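Local coordinates for protein porin (Rhodobacter capsulatus, PDB 2POR) that forms trimeric outer-membrane channels that let small hydrophilic solutes, up to about 0.6 kDa, diffuse passively across the membrane, at residues Asp95-Asn100 and Ile281-Leu286; Lys198-Asp203 and Tyr248-Asp253; Met10-Met13 and Asp18-Phe21. All blocks are in the same frame, centred on the assembly; numbering follows the deposited sequence. Where two conformers were deposited one is given.

Contact 1. Residues Asp95-Asn100 and Ile281-Leu286; sequences DDRGGN and IADNDL. With CA (calcium ion), chain C; C8E ((hydroxyethyloxy)tri(ethyloxy)octane), chain E.
The backbone O of R97 takes a hydrogen bond from ND2 of N284 at 2.9 Å, with an N-H...O angle of 161°. R97 O lies close to the plane of the amide, while ND2 stands 29° off the carbonyl plane of R97. The other end of the amide is held too: N284 OD1 accepts L286 N at 2.9 Å, coming from above the carbonyl plane, which makes an Asx turn where strand 275-284 ends, and S289 bonds to the same oxygen. The amide therefore has little freedom to flip or turn. R97 rests its aliphatic part on the strand, with CB 3.7 Å from D283 CA and CG near A282 O. A bend at chi2 (-65°) carries the chain on beside D283, whose OD1 lies near the guanidinium plane at its edge, but 4.2 Å from NE, too far for a salt bridge. NE bonds to the backbone O of D290 instead. A water adds a looser bridge, donating to D283 O and accepting weakly from G99 N. The type I turn D95-G98 begins at a calcium ligand: both carboxylate oxygens of D95 and N100 OD1 (2.3 Å) bind the ion, with D93, D101 and waters among the other ligands. D95 OD1 also accepts N100 N at 3.2 Å, and a CB on G99 would collide with that oxygen. This is a calcium-binding part of the long loop between strands 68-73 and 118-125, pinned to the barrel wall, as in general porins, whose third loop folds inward to narrow the pore.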
loop_
_atom_site.group_PDB
_atom_site.type_symbol
_atom_site.label_atom_id
_atom_site.label_comp_id
_atom_site.label_asym_id
_atom_site.label_seq_id
_atom_site.Cartn_x
_atom_site.Cartn_y
_atom_site.Cartn_z
ATOM N N ASP A 95 -12.991 -6.321 20.561
ATOM C CA ASP A 95 -13.385 -5.033 21.092
ATOM C C ASP A 95 -14.822 -4.639 20.750
ATOM O O ASP A 95 -15.296 -3.553 21.056
ATOM C CB ASP A 95 -12.515 -3.980 20.543
ATOM C CG ASP A 95 -11.130 -3.959 21.132
ATOM O OD1 ASP A 95 -10.922 -4.320 22.277
ATOM O OD2 ASP A 95 -10.210 -3.559 20.437
ATOM N N ASP A 96 -15.522 -5.541 20.108
ATOM C CA ASP A 96 -16.857 -5.327 19.576
ATOM C C ASP A 96 -17.875 -4.872 20.626
ATOM O O ASP A 96 -18.800 -4.145 20.269
ATOM C CB ASP A 96 -17.312 -6.638 18.923
ATOM C CG ASP A 96 -16.354 -7.210 17.890
ATOM O OD1 ASP A 96 -15.346 -7.860 18.227
ATOM O OD2 ASP A 96 -16.641 -6.966 16.726
ATOM N N ARG A 97 -17.774 -5.250 21.909
ATOM C CA ARG A 97 -18.723 -4.868 22.948
ATOM C C ARG A 97 -18.163 -3.847 23.902
ATOM O O ARG A 97 -18.734 -3.584 24.972
ATOM C CB ARG A 97 -19.162 -6.136 23.701
ATOM C CG ARG A 97 -19.964 -7.149 22.897
ATOM C CD ARG A 97 -21.324 -6.564 22.476
ATOM N NE ARG A 97 -22.024 -7.541 21.665
ATOM C CZ ARG A 97 -22.051 -7.523 20.315
ATOM N NH1 ARG A 97 -21.451 -6.559 19.627
ATOM N NH2 ARG A 97 -22.578 -8.543 19.610
ATOM N N GLY A 98 -17.036 -3.220 23.557
ATOM C CA GLY A 98 -16.382 -2.244 24.433
ATOM C C GLY A 98 -14.847 -2.370 24.400
ATOM O O GLY A 98 -14.110 -1.374 24.345
ATOM N N GLY A 99 -14.435 -3.631 24.533
ATOM C CA GLY A 99 -13.039 -3.997 24.412
ATOM C C GLY A 99 -12.183 -3.766 25.630
ATOM O O GLY A 99 -12.591 -3.247 26.665
ATOM N N ASN A 100 -10.920 -4.108 25.496
ATOM C CA ASN A 100 -9.966 -4.069 26.611
ATOM C C ASN A 100 -9.290 -2.736 26.722
ATOM O O ASN A 100 -8.602 -2.447 27.687
ATOM C CB ASN A 100 -8.922 -5.180 26.382
ATOM C CG ASN A 100 -8.078 -4.928 25.141
ATOM O OD1 ASN A 100 -8.566 -4.850 24.011
ATOM N ND2 ASN A 100 -6.776 -4.747 25.302
ATOM N N ILE A 281 -14.025 -14.510 25.068
ATOM C CA ILE A 281 -15.434 -14.221 25.145
ATOM C C ILE A 281 -15.488 -12.763 25.577
ATOM O O ILE A 281 -14.642 -12.318 26.363
ATOM C CB ILE A 281 -15.968 -15.307 26.157
ATOM C CG1 ILE A 281 -17.058 -15.938 25.417
ATOM C CG2 ILE A 281 -16.452 -14.863 27.527
ATOM C CD1 ILE A 281 -16.515 -17.106 24.607
ATOM N N ALA A 282 -16.417 -11.940 25.067
ATOM C CA ALA A 282 -16.530 -10.561 25.527
ATOM C C ALA A 282 -18.001 -10.119 25.422
ATOM O O ALA A 282 -18.778 -10.600 24.575
ATOM C CB ALA A 282 -15.700 -9.601 24.677
ATOM N N ASP A 283 -18.396 -9.199 26.298
ATOM C CA ASP A 283 -19.754 -8.681 26.316
ATOM C C ASP A 283 -19.895 -7.402 27.099
ATOM O O ASP A 283 -18.931 -6.854 27.655
ATOM C CB ASP A 283 -20.661 -9.725 26.913
ATOM C CG ASP A 283 -22.103 -9.650 26.439
ATOM O OD1 ASP A 283 -22.506 -8.791 25.628
ATOM O OD2 ASP A 283 -22.812 -10.524 26.913
ATOM N N ASN A 284 -21.103 -6.859 27.095
ATOM C CA ASN A 284 -21.370 -5.754 27.983
ATOM C C ASN A 284 -22.802 -5.993 28.423
ATOM O O ASN A 284 -23.495 -6.881 27.929
ATOM C CB ASN A 284 -21.247 -4.389 27.283
ATOM C CG ASN A 284 -22.157 -4.203 26.098
ATOM O OD1 ASN A 284 -23.347 -4.516 26.118
ATOM N ND2 ASN A 284 -21.635 -3.717 24.995
ATOM N N ASP A 285 -23.236 -5.204 29.373
ATOM C CA ASP A 285 -24.593 -5.317 29.894
ATOM C C ASP A 285 -25.667 -4.472 29.191
ATOM O O ASP A 285 -26.747 -4.237 29.741
ATOM C CB ASP A 285 -24.564 -4.962 31.390
ATOM C CG ASP A 285 -24.222 -3.524 31.761
ATOM O OD1 ASP A 285 -23.891 -2.694 30.895
ATOM O OD2 ASP A 285 -24.281 -3.236 32.959
ATOM N N LEU A 286 -25.438 -3.895 28.023
ATOM C CA LEU A 286 -26.497 -3.133 27.397
ATOM C C LEU A 286 -27.578 -4.131 26.972
ATOM O O LEU A 286 -27.318 -5.347 26.881
ATOM C CB LEU A 286 -25.952 -2.386 26.204
ATOM C CG LEU A 286 -25.067 -1.271 26.639
ATOM C CD1 LEU A 286 -24.528 -0.687 25.385
ATOM C CD2 LEU A 286 -25.790 -0.240 27.492
HETATM CA CA CA C . -8.351 -3.937 21.899
HETATM C C1 C8E E . -13.591 9.552 27.615
HETATM C C2 C8E E . -13.817 9.212 26.162
HETATM C C3 C8E E . -14.379 7.832 26.158
HETATM C C4 C8E E . -14.501 7.515 24.695
HETATM C C5 C8E E . -14.356 6.024 24.413
HETATM C C6 C8E E . -15.328 5.127 25.172
HETATM C C7 C8E E . -15.402 3.699 24.598
HETATM C C8 C8E E . -16.388 2.985 25.482
HETATM O O9 C8E E . -16.981 1.760 25.102
HETATM C C10 C8E E . -18.398 1.798 25.233
HETATM C C11 C8E E . -18.982 0.428 25.167
HETATM O O12 C8E E . -20.296 0.246 24.664
HETATM C C13 C8E E . -20.318 -0.041 23.261
HETATM C C14 C8E E . -21.150 0.891 22.369
HETATM O O15 C8E E . -22.538 1.114 22.698
HETATM C C16 C8E E . -23.476 0.771 21.653
HETATM C C17 C8E E . -24.403 -0.451 21.878
HETATM O O18 C8E E . -25.669 -0.701 21.206
HETATM C C19 C8E E . -26.793 -0.013 21.831
HETATM C C20 C8E E . -27.962 -0.859 22.385
HETATM O O21 C8E E . -27.475 -2.141 22.806
HETATM O O HOH W 1 -16.159 -6.153 26.057
HETATM O O HOH W 2 -6.083 -4.172 22.621
HETATM O O HOH W 3 -7.404 -2.344 20.634
#

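Contact 2. Residues Lys198-Asp203 and Tyr248-Asp253; sequences KAYYAD and YVQVLD. With C8E ((hydroxyethyloxy)tri(ethyloxy)octane), chain H.
Y200 and Q250 meet inside the 16-stranded antiparallel porin barrel, reaching across from strands 195-207 and 243-254, which are separated by strand 226-240. With their CA atoms 9.3 Å apart, the two backbones make no direct bond, and the long side chains span the distance. The polar link is a short hydrogen bond, Y200 OH donating to Q250 OE1 at 2.6 Å. The hydroxyl lies in the carbonyl plane, at a C=O...O angle of 148°. OE1 in turn sits at the edge of the phenol, near its plane, 3.5 Å from CE1, and the ring and amide planes stand almost perpendicular (85°). Y200 reaches this place because CG sits between its backbone N and carbonyl carbon (chi1 70°), while Q250 runs out extended beyond CG to bring OE1 to the hydroxyl, the two side chains crossing at about a right angle. NE2 of Q250 donates to the backbone O atoms of G99 and D101, so both ends of the amide are engaged and its orientation is fixed. Apolar cover comes from the inward-folded loop, with P103 touching both side chains and L86 lying on Q250. K198 adds a charged tie to the loop, its NZ donating to the backbone O atoms of F83 and D85. The outer, membrane-facing surface meets a detergent molecule: its C4 lies 4.0 Å from A199 CB and 3.7 Å from Y200 O, and farther along its chain C11 rests 3.6 Å from V249 CG1.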
loop_
_atom_site.group_PDB
_atom_site.type_symbol
_atom_site.label_atom_id
_atom_site.label_comp_id
_atom_site.label_asym_id
_atom_site.label_seq_id
_atom_site.Cartn_x
_atom_site.Cartn_y
_atom_site.Cartn_z
ATOM N N LYS A 198 -3.797 -4.633 36.610
ATOM C CA LYS A 198 -3.771 -3.254 36.142
ATOM C C LYS A 198 -5.159 -2.733 36.531
ATOM O O LYS A 198 -6.163 -3.468 36.446
ATOM C CB LYS A 198 -3.567 -3.215 34.623
ATOM C CG LYS A 198 -3.403 -1.766 34.189
ATOM C CD LYS A 198 -3.140 -1.570 32.707
ATOM C CE LYS A 198 -1.776 -2.134 32.360
ATOM N NZ LYS A 198 -1.385 -1.868 30.980
ATOM N N ALA A 199 -5.199 -1.494 37.003
ATOM C CA ALA A 199 -6.443 -0.858 37.422
ATOM C C ALA A 199 -6.367 0.627 37.149
ATOM O O ALA A 199 -5.259 1.189 37.148
ATOM C CB ALA A 199 -6.676 -1.017 38.906
ATOM N N TYR A 200 -7.485 1.315 36.876
ATOM C CA TYR A 200 -7.419 2.757 36.670
ATOM C C TYR A 200 -8.760 3.347 37.140
ATOM O O TYR A 200 -9.748 2.618 37.257
ATOM C CB TYR A 200 -7.199 3.113 35.179
ATOM C CG TYR A 200 -8.430 2.818 34.302
ATOM C CD1 TYR A 200 -8.709 1.533 33.846
ATOM C CD2 TYR A 200 -9.324 3.864 34.011
ATOM C CE1 TYR A 200 -9.873 1.287 33.113
ATOM C CE2 TYR A 200 -10.487 3.625 33.286
ATOM C CZ TYR A 200 -10.758 2.342 32.843
ATOM O OH TYR A 200 -11.936 2.134 32.137
ATOM N N TYR A 201 -8.780 4.636 37.340
ATOM C CA TYR A 201 -9.987 5.346 37.618
ATOM C C TYR A 201 -9.821 6.621 36.803
ATOM O O TYR A 201 -8.740 7.226 36.790
ATOM C CB TYR A 201 -10.060 5.616 39.117
ATOM C CG TYR A 201 -11.186 6.592 39.410
ATOM C CD1 TYR A 201 -12.470 6.091 39.490
ATOM C CD2 TYR A 201 -10.907 7.949 39.552
ATOM C CE1 TYR A 201 -13.506 6.963 39.713
ATOM C CE2 TYR A 201 -11.946 8.824 39.770
ATOM C CZ TYR A 201 -13.233 8.310 39.850
ATOM O OH TYR A 201 -14.297 9.168 40.073
ATOM N N ALA A 202 -10.883 7.077 36.127
ATOM C CA ALA A 202 -10.830 8.298 35.317
ATOM C C ALA A 202 -12.097 9.109 35.614
ATOM O O ALA A 202 -13.168 8.545 35.829
ATOM C CB ALA A 202 -10.822 8.001 33.796
ATOM N N ASP A 203 -11.985 10.411 35.580
ATOM C CA ASP A 203 -13.079 11.279 35.912
ATOM C C ASP A 203 -12.945 12.551 35.091
ATOM O O ASP A 203 -11.822 13.067 34.938
ATOM C CB ASP A 203 -12.980 11.543 37.418
ATOM C CG ASP A 203 -14.118 12.362 37.955
ATOM O OD1 ASP A 203 -15.189 11.820 38.220
ATOM O OD2 ASP A 203 -13.930 13.559 38.082
ATOM N N TYR A 248 -10.923 -8.836 32.118
ATOM C CA TYR A 248 -10.968 -7.457 32.554
ATOM C C TYR A 248 -12.439 -7.081 32.767
ATOM O O TYR A 248 -13.330 -7.781 32.243
ATOM C CB TYR A 248 -10.348 -6.530 31.484
ATOM C CG TYR A 248 -11.099 -6.513 30.149
ATOM C CD1 TYR A 248 -12.172 -5.647 30.000
ATOM C CD2 TYR A 248 -10.798 -7.388 29.113
ATOM C CE1 TYR A 248 -12.934 -5.660 28.840
ATOM C CE2 TYR A 248 -11.564 -7.405 27.942
ATOM C CZ TYR A 248 -12.645 -6.527 27.804
ATOM O OH TYR A 248 -13.458 -6.489 26.665
ATOM N N VAL A 249 -12.702 -5.990 33.475
ATOM C CA VAL A 249 -14.061 -5.452 33.545
ATOM C C VAL A 249 -13.876 -3.949 33.654
ATOM O O VAL A 249 -12.942 -3.439 34.292
ATOM C CB VAL A 249 -14.850 -6.056 34.755
ATOM C CG1 VAL A 249 -14.251 -5.652 36.082
ATOM C CG2 VAL A 249 -16.290 -5.568 34.674
ATOM N N GLN A 250 -14.692 -3.203 32.911
ATOM C CA GLN A 250 -14.592 -1.768 32.903
ATOM C C GLN A 250 -16.020 -1.241 32.990
ATOM O O GLN A 250 -16.968 -1.940 32.584
ATOM C CB GLN A 250 -14.026 -1.213 31.608
ATOM C CG GLN A 250 -12.807 -1.902 31.105
ATOM C CD GLN A 250 -12.073 -1.019 30.139
ATOM O OE1 GLN A 250 -11.733 0.109 30.453
ATOM N NE2 GLN A 250 -11.794 -1.443 28.925
ATOM N N VAL A 251 -16.175 -0.054 33.566
ATOM C CA VAL A 251 -17.462 0.592 33.482
ATOM C C VAL A 251 -17.204 2.025 33.108
ATOM O O VAL A 251 -16.205 2.684 33.448
ATOM C CB VAL A 251 -18.357 0.493 34.810
ATOM C CG1 VAL A 251 -17.755 -0.481 35.771
ATOM C CG2 VAL A 251 -18.621 1.839 35.399
ATOM N N LEU A 252 -18.159 2.460 32.281
ATOM C CA LEU A 252 -18.165 3.835 31.828
ATOM C C LEU A 252 -19.524 4.360 32.268
ATOM O O LEU A 252 -20.529 3.700 32.003
ATOM C CB LEU A 252 -18.044 3.865 30.337
ATOM C CG LEU A 252 -18.208 5.203 29.652
ATOM C CD1 LEU A 252 -17.202 6.231 30.141
ATOM C CD2 LEU A 252 -18.127 4.910 28.166
ATOM N N ASP A 253 -19.541 5.492 32.947
ATOM C CA ASP A 253 -20.748 6.063 33.508
ATOM C C ASP A 253 -20.859 7.534 33.100
ATOM O O ASP A 253 -20.133 8.377 33.656
ATOM C CB ASP A 253 -20.624 5.870 35.017
ATOM C CG ASP A 253 -21.822 6.203 35.902
ATOM O OD1 ASP A 253 -22.734 6.884 35.432
ATOM O OD2 ASP A 253 -21.835 5.772 37.065
HETATM C C1 C8E H . -6.207 3.950 41.296
HETATM C C2 C8E H . -6.944 2.694 40.842
HETATM C C3 C8E H . -8.323 2.539 41.462
HETATM C C4 C8E H . -9.158 1.485 40.696
HETATM C C5 C8E H . -10.476 1.118 41.393
HETATM C C6 C8E H . -11.523 0.366 40.564
HETATM C C7 C8E H . -11.186 -1.065 40.179
HETATM C C8 C8E H . -12.458 -1.919 40.195
HETATM O O9 C8E H . -13.591 -1.648 39.343
HETATM C C10 C8E H . -14.044 -2.803 38.598
HETATM C C11 C8E H . -15.501 -2.986 38.097
HETATM O O12 C8E H . -16.635 -3.121 38.972
HETATM C C13 C8E H . -16.976 -4.478 39.299
HETATM C C14 C8E H . -18.455 -4.907 39.237
HETATM O O15 C8E H . -19.151 -5.164 38.002
HETATM C C16 C8E H . -19.725 -6.495 37.971
HETATM C C17 C8E H . -20.595 -7.088 36.818
HETATM O O18 C8E H . -20.086 -7.473 35.512
HETATM C C19 C8E H . -20.057 -8.883 35.244
HETATM C C20 C8E H . -18.708 -9.587 35.264
HETATM O O21 C8E H . -18.823 -10.958 34.897
#

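Contact 3. Residues Met10-Met13 and Asp18-Phe21. With CA (calcium ion), chain D; C8E ((hydroxyethyloxy)tri(ethyloxy)octane), chain F.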
loop_
_atom_site.group_PDB
_atom_site.type_symbol
_atom_site.label_atom_id
_atom_site.label_comp_id
_atom_site.label_asym_id
_atom_site.label_seq_id
_atom_site.Cartn_x
_atom_site.Cartn_y
_atom_site.Cartn_z
ATOM N N MET A 10 -5.584 -16.453 12.125
ATOM C CA MET A 10 -6.656 -17.092 11.364
ATOM C C MET A 10 -7.486 -17.921 12.320
ATOM O O MET A 10 -6.978 -18.364 13.353
ATOM C CB MET A 10 -6.143 -17.969 10.221
ATOM C CG MET A 10 -5.415 -19.223 10.602
ATOM S SD MET A 10 -5.083 -20.174 9.122
ATOM C CE MET A 10 -3.905 -21.156 9.962
ATOM N N GLY A 11 -8.807 -18.040 12.121
ATOM C CA GLY A 11 -9.645 -18.774 13.058
ATOM C C GLY A 11 -11.077 -18.461 12.725
ATOM O O GLY A 11 -11.365 -18.126 11.568
ATOM N N VAL A 12 -11.948 -18.557 13.713
ATOM C CA VAL A 12 -13.404 -18.305 13.572
ATOM C C VAL A 12 -13.862 -17.325 14.616
ATOM O O VAL A 12 -13.342 -17.321 15.736
ATOM C CB VAL A 12 -14.254 -19.599 13.713
ATOM C CG1 VAL A 12 -14.018 -20.394 12.442
ATOM C CG2 VAL A 12 -13.894 -20.432 14.935
ATOM N N MET A 13 -14.757 -16.397 14.261
ATOM C CA MET A 13 -15.161 -15.354 15.180
ATOM C C MET A 13 -16.703 -15.369 15.177
ATOM O O MET A 13 -17.311 -15.529 14.114
ATOM C CB MET A 13 -14.599 -14.008 14.674
ATOM C CG MET A 13 -15.057 -12.788 15.499
ATOM S SD MET A 13 -16.732 -12.189 15.104
ATOM C CE MET A 13 -16.397 -11.743 13.426
ATOM N N ASP A 18 -23.758 -15.195 14.364
ATOM C CA ASP A 18 -23.169 -16.158 13.456
ATOM C C ASP A 18 -21.646 -16.178 13.575
ATOM O O ASP A 18 -21.036 -15.201 14.027
ATOM C CB ASP A 18 -23.468 -15.820 12.014
ATOM C CG ASP A 18 -24.936 -16.041 11.770
ATOM O OD1 ASP A 18 -25.350 -17.186 11.641
ATOM O OD2 ASP A 18 -25.653 -15.050 11.750
ATOM N N TRP A 19 -21.102 -17.315 13.157
ATOM C CA TRP A 19 -19.669 -17.548 13.045
ATOM C C TRP A 19 -19.209 -17.091 11.662
ATOM O O TRP A 19 -19.958 -17.230 10.689
ATOM C CB TRP A 19 -19.340 -19.047 13.207
ATOM C CG TRP A 19 -19.465 -19.493 14.650
ATOM C CD1 TRP A 19 -20.600 -20.107 15.103
ATOM C CD2 TRP A 19 -18.529 -19.308 15.637
ATOM N NE1 TRP A 19 -20.384 -20.305 16.385
ATOM C CE2 TRP A 19 -19.173 -19.844 16.739
ATOM C CE3 TRP A 19 -17.258 -18.773 15.754
ATOM C CZ2 TRP A 19 -18.563 -19.854 17.971
ATOM C CZ3 TRP A 19 -16.644 -18.780 16.992
ATOM C CH2 TRP A 19 -17.294 -19.319 18.084
ATOM N N ASN A 20 -18.011 -16.517 11.539
ATOM C CA ASN A 20 -17.410 -16.185 10.267
ATOM C C ASN A 20 -15.931 -16.538 10.331
ATOM O O ASN A 20 -15.350 -16.461 11.423
ATOM C CB ASN A 20 -17.475 -14.701 9.966
ATOM C CG ASN A 20 -18.746 -14.290 9.225
ATOM O OD1 ASN A 20 -18.825 -14.392 7.990
ATOM N ND2 ASN A 20 -19.649 -13.743 10.016
ATOM N N PHE A 21 -15.324 -16.859 9.199
ATOM C CA PHE A 21 -13.861 -16.983 9.106
ATOM C C PHE A 21 -13.279 -15.577 9.276
ATOM O O PHE A 21 -13.865 -14.603 8.779
ATOM C CB PHE A 21 -13.427 -17.530 7.729
ATOM C CG PHE A 21 -13.876 -18.935 7.314
ATOM C CD1 PHE A 21 -14.213 -19.898 8.254
ATOM C CD2 PHE A 21 -13.932 -19.213 5.962
ATOM C CE1 PHE A 21 -14.610 -21.131 7.801
ATOM C CE2 PHE A 21 -14.330 -20.459 5.530
ATOM C CZ PHE A 21 -14.667 -21.408 6.455
HETATM CA CA CA D . -17.791 -14.238 6.073
HETATM C C1 C8E F . -12.581 -18.800 27.310
HETATM C C2 C8E F . -11.758 -19.007 26.022
HETATM C C3 C8E F . -12.406 -19.855 24.916
HETATM C C4 C8E F . -13.507 -19.198 24.073
HETATM C C5 C8E F . -13.876 -20.202 22.989
HETATM C C6 C8E F . -15.110 -19.822 22.193
HETATM C C7 C8E F . -15.751 -21.063 21.545
HETATM C C8 C8E F . -15.197 -21.460 20.168
HETATM O O9 C8E F . -15.358 -22.818 19.683
HETATM C C10 C8E F . -16.429 -23.102 18.749
HETATM C C11 C8E F . -16.220 -23.289 17.234
HETATM O O12 C8E F . -17.302 -23.921 16.525
HETATM C C13 C8E F . -18.126 -23.057 15.715
HETATM C C14 C8E F . -18.489 -23.379 14.244
HETATM O O15 C8E F . -17.581 -23.201 13.135
HETATM C C16 C8E F . -18.115 -22.335 12.119
HETATM C C17 C8E F . -17.485 -22.310 10.736
HETATM O O18 C8E F . -18.026 -21.453 9.734
HETATM C C19 C8E F . -18.365 -22.219 8.578
HETATM C C20 C8E F . -19.838 -22.515 8.306
HETATM O O21 C8E F . -20.062 -23.408 7.216
HETATM O O HOH W 4 -19.046 -13.467 12.948
HETATM O O HOH W 5 -15.691 -13.614 6.920
#
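W19 brings the six-membered ring of its indole against V12 and M13 of the neighbouring strand. At the start of the side chain, CB has C16 of a detergent molecule at 3.7 Å. CG lies anti to the carbonyl carbon (chi1 -74°), which swings the six-membered ring back toward segment 10-13. There CE3 comes 3.5 Å from M13 C and also meets V12 CB, while CZ3 touches V12 CG2 at 3.8 Å. V12 C lies in the indole plane, at its edge. Over one face runs the detergent, its C13 3.5 Å from CE2 and displaced toward the rim of the ring; at the far tip CH2 meets detergent C8. With an alanine here, V12 CG2 and the detergent would probably lose their shared partner, and a gap would open between them on the membrane side. The two segments form the first beta hairpin of the barrel. M13 and N20 are its hydrogen-bonded pair: M13 N gives to N20 O at 2.9 Å and N20 N to M13 O at 2.8 Å. V12 and F21 are the adjacent non-hydrogen-bonded pair, with V12 CG1 at the edge of the phenyl ring. On the opposite face from W19's partner V12, N20 OD1 binds a calcium ion at 2.2 Å, together with N116, D136, K138 and G140 of the second subunit. N20 ND2, whose strongest partner is T142 of that subunit, also gives to a water that donates to M13 O and D18 O.

From the N terminus, contact 3 comes first and closes a short hairpin between strands 2-14 and 19-34, on a part of the barrel wall that meets another subunit. Contact 1 opens much later, in the loop between helix 78-83 and strand 118-125, and closes only at strand 275-284. Contact 2 lies wholly within that span, joining strands 195-207 and 243-254, so it is nested in contact 1; no two contacts cross. Contacts 1 and 2 touch through the loop and Q250, and together hold the inward loop to separate parts of the wall. Contact 3 stands apart, its centre about 17 Å from the centre of contact 1 and about 29 Å from that of contact 2.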